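Local atomic coordinates of synaptonemal complex protein 2 (PDB entry 5IWZ), a protein that is a major component of the axial and lateral elements of the synaptonemal complex in meiotic prophase, required for chromosome synapsis and for inserting SYCP3. Residues Asp310-Leu318 / Asn385-Gly393. Sequence-based numbering, arbitrary orientation.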
loop_
_atom_site.group_PDB
_atom_site.type_symbol
_atom_site.label_atom_id
_atom_site.label_comp_id
_atom_site.label_asym_id
_atom_site.label_seq_id
_atom_site.Cartn_x
_atom_site.Cartn_y
_atom_site.Cartn_z
ATOM N N ASP A 310 9.413 -14.497 4.791
ATOM C CA ASP A 310 10.223 -13.290 4.628
ATOM C C ASP A 310 10.268 -12.533 5.942
ATOM O O ASP A 310 9.221 -12.202 6.509
ATOM C CB ASP A 310 9.664 -12.415 3.510
ATOM C CG ASP A 310 9.702 -13.125 2.184
ATOM O OD1 ASP A 310 10.802 -13.584 1.800
ATOM O OD2 ASP A 310 8.628 -13.312 1.576
ATOM N N PHE A 311 11.480 -12.305 6.434
ATOM C CA PHE A 311 11.734 -11.562 7.662
ATOM C C PHE A 311 12.200 -10.177 7.246
ATOM O O PHE A 311 13.291 -10.034 6.693
ATOM C CB PHE A 311 12.797 -12.259 8.513
ATOM C CG PHE A 311 12.345 -13.561 9.126
ATOM C CD1 PHE A 311 12.057 -13.642 10.490
ATOM C CD2 PHE A 311 12.239 -14.711 8.354
ATOM C CE1 PHE A 311 11.653 -14.845 11.070
ATOM C CE2 PHE A 311 11.845 -15.917 8.929
ATOM C CZ PHE A 311 11.554 -15.989 10.282
ATOM N N ASN A 312 11.387 -9.160 7.525
ATOM C CA ASN A 312 11.557 -7.828 6.938
ATOM C C ASN A 312 12.142 -6.870 7.965
ATOM O O ASN A 312 11.428 -6.368 8.834
ATOM C CB ASN A 312 10.219 -7.331 6.410
ATOM C CG ASN A 312 9.668 -8.242 5.333
ATOM O OD1 ASN A 312 10.313 -8.460 4.293
ATOM N ND2 ASN A 312 8.485 -8.811 5.584
ATOM N N LEU A 313 13.444 -6.592 7.839
ATOM C CA LEU A 313 14.152 -5.808 8.847
ATOM C C LEU A 313 13.808 -4.326 8.774
ATOM O O LEU A 313 13.919 -3.613 9.780
ATOM C CB LEU A 313 15.662 -5.991 8.690
ATOM C CG LEU A 313 16.343 -7.220 9.289
ATOM C CD1 LEU A 313 15.584 -8.519 8.984
ATOM C CD2 LEU A 313 17.784 -7.285 8.748
ATOM N N GLY A 314 13.396 -3.838 7.612
ATOM C CA GLY A 314 13.008 -2.442 7.531
ATOM C C GLY A 314 11.650 -2.188 8.154
ATOM O O GLY A 314 11.462 -1.221 8.900
ATOM N N SER A 315 10.685 -3.050 7.860
ATOM C CA SER A 315 9.317 -2.855 8.303
ATOM C C SER A 315 8.995 -3.592 9.591
ATOM O O SER A 315 7.883 -3.439 10.110
ATOM C CB SER A 315 8.362 -3.302 7.202
ATOM O OG SER A 315 8.667 -4.631 6.829
ATOM N N HIS A 316 9.922 -4.398 10.102
ATOM C CA HIS A 316 9.729 -5.149 11.347
ATOM C C HIS A 316 8.471 -6.002 11.270
ATOM O O HIS A 316 7.610 -5.979 12.150
ATOM C CB HIS A 316 9.711 -4.211 12.557
ATOM C CG HIS A 316 11.045 -3.595 12.831
ATOM N ND1 HIS A 316 11.940 -4.136 13.725
ATOM C CD2 HIS A 316 11.668 -2.527 12.273
ATOM C CE1 HIS A 316 13.042 -3.406 13.736
ATOM N NE2 HIS A 316 12.905 -2.426 12.860
ATOM N N THR A 317 8.360 -6.751 10.173
ATOM C CA THR A 317 7.258 -7.674 9.969
ATOM C C THR A 317 7.813 -9.029 9.560
ATOM O O THR A 317 8.952 -9.156 9.098
ATOM C CB THR A 317 6.281 -7.198 8.868
ATOM O OG1 THR A 317 6.956 -7.212 7.599
ATOM C CG2 THR A 317 5.764 -5.787 9.156
ATOM N N LEU A 318 6.980 -10.043 9.695
ATOM C CA LEU A 318 7.221 -11.322 9.048
ATOM C C LEU A 318 6.077 -11.532 8.067
ATOM O O LEU A 318 4.914 -11.304 8.414
ATOM C CB LEU A 318 7.364 -12.449 10.099
ATOM C CG LEU A 318 6.746 -13.850 10.229
ATOM C CD1 LEU A 318 6.184 -14.480 8.991
ATOM C CD2 LEU A 318 7.787 -14.799 10.825
ATOM N N ASN A 385 18.655 -15.508 15.553
ATOM C CA ASN A 385 19.251 -14.189 15.377
ATOM C C ASN A 385 18.491 -13.333 14.373
ATOM O O ASN A 385 18.417 -12.113 14.551
ATOM C CB ASN A 385 20.721 -14.322 14.994
ATOM C CG ASN A 385 21.568 -14.809 16.156
ATOM O OD1 ASN A 385 22.473 -15.618 15.978
ATOM N ND2 ASN A 385 21.263 -14.327 17.359
ATOM N N VAL A 386 17.885 -13.933 13.347
ATOM C CA VAL A 386 17.059 -13.135 12.441
ATOM C C VAL A 386 15.787 -12.646 13.139
ATOM O O VAL A 386 15.383 -11.491 12.975
ATOM C CB VAL A 386 16.730 -13.932 11.166
ATOM C CG1 VAL A 386 15.795 -13.122 10.287
ATOM C CG2 VAL A 386 18.008 -14.252 10.394
ATOM N N THR A 387 15.122 -13.510 13.912
ATOM C CA THR A 387 13.837 -13.105 14.489
ATOM C C THR A 387 13.996 -11.897 15.411
ATOM O O THR A 387 13.125 -11.021 15.450
ATOM C CB THR A 387 13.174 -14.266 15.229
ATOM O OG1 THR A 387 13.002 -15.368 14.332
ATOM C CG2 THR A 387 11.778 -13.855 15.723
ATOM N N LYS A 388 15.124 -11.798 16.121
ATOM C CA LYS A 388 15.292 -10.685 17.048
ATOM C C LYS A 388 15.549 -9.364 16.337
ATOM O O LYS A 388 15.411 -8.309 16.967
ATOM C CB LYS A 388 16.410 -10.985 18.050
ATOM C CG LYS A 388 17.807 -10.852 17.501
ATOM C CD LYS A 388 18.777 -11.782 18.229
ATOM C CE LYS A 388 18.913 -11.439 19.703
ATOM N NZ LYS A 388 19.842 -12.407 20.368
ATOM N N LYS A 389 15.860 -9.397 15.036
ATOM C CA LYS A 389 15.969 -8.174 14.242
ATOM C C LYS A 389 14.606 -7.603 13.858
ATOM O O LYS A 389 14.494 -6.392 13.626
ATOM C CB LYS A 389 16.781 -8.433 12.966
ATOM C CG LYS A 389 18.205 -8.972 13.190
ATOM C CD LYS A 389 18.975 -9.081 11.877
ATOM C CE LYS A 389 19.842 -10.341 11.810
ATOM N NZ LYS A 389 21.037 -10.312 12.698
ATOM N N VAL A 390 13.562 -8.423 13.767
ATOM C CA VAL A 390 12.238 -7.912 13.419
ATOM C C VAL A 390 11.342 -7.758 14.646
ATOM O O VAL A 390 10.585 -6.787 14.743
ATOM C CB VAL A 390 11.567 -8.785 12.331
ATOM C CG1 VAL A 390 12.488 -8.909 11.124
ATOM C CG2 VAL A 390 11.201 -10.150 12.843
ATOM N N PHE A 391 11.410 -8.694 15.595
ATOM C CA PHE A 391 10.578 -8.612 16.792
ATOM C C PHE A 391 11.461 -8.379 18.012
ATOM O O PHE A 391 11.421 -9.147 18.980
ATOM C CB PHE A 391 9.732 -9.879 16.962
ATOM C CG PHE A 391 8.810 -10.173 15.787
ATOM C CD1 PHE A 391 8.134 -9.157 15.135
ATOM C CD2 PHE A 391 8.637 -11.472 15.340
ATOM C CE1 PHE A 391 7.292 -9.434 14.057
ATOM C CE2 PHE A 391 7.816 -11.764 14.270
ATOM C CZ PHE A 391 7.131 -10.760 13.626
ATOM N N GLY A 392 12.259 -7.318 17.972
ATOM C CA GLY A 392 13.201 -7.031 19.042
ATOM C C GLY A 392 12.572 -6.976 20.418
ATOM O O GLY A 392 11.498 -6.399 20.595
ATOM N N GLY A 393 13.223 -7.611 21.388
ATOM C CA GLY A 393 12.782 -7.615 22.766
ATOM C C GLY A 393 11.547 -8.434 23.060
ATOM O O GLY A 393 10.958 -8.258 24.127
#
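Val390 of helix 383-390 fills the hollow of the hairpin turn with its CG1, 3.6 Å from Asn312 O, with Leu313 CD1 on one flank at 3.8 Å and the base of Phe311 on another. Its second methyl, CG2, sits over the centre of the Phe391 ring, 3.7 Å above the plane, and also meets the edge of the Phe311 ring. One turn back, Val386 CG1, anti to its own backbone N (chi1 176°), reaches Phe311 CB at 3.6 Å. Here the C-terminal helix of the Spt16M-like domain, a PH-like fold, lies against the turn between strands 308-312 and 317-321, where His316 and Thr317 face Asn312 in a G1 beta bulge. Leu313 CG and CD2 cross Lys389 at CB and CD, while the Phe391 ring brings CZ to Leu318 CB, and this side chain also touches Leu357 and Val341. His316 ND1 donates to Val390 O at 3.1 Å; the carbonyl oxygen lies in the imidazole plane, while ND1 stands above the carbonyl plane. A leucine in place of His316 would probably leave Val390 O without this donor and the turn less firmly tied to Val390. Thr387 OG1, bonded to Ile383 O, sits 3.6 Å from Phe311 CE1.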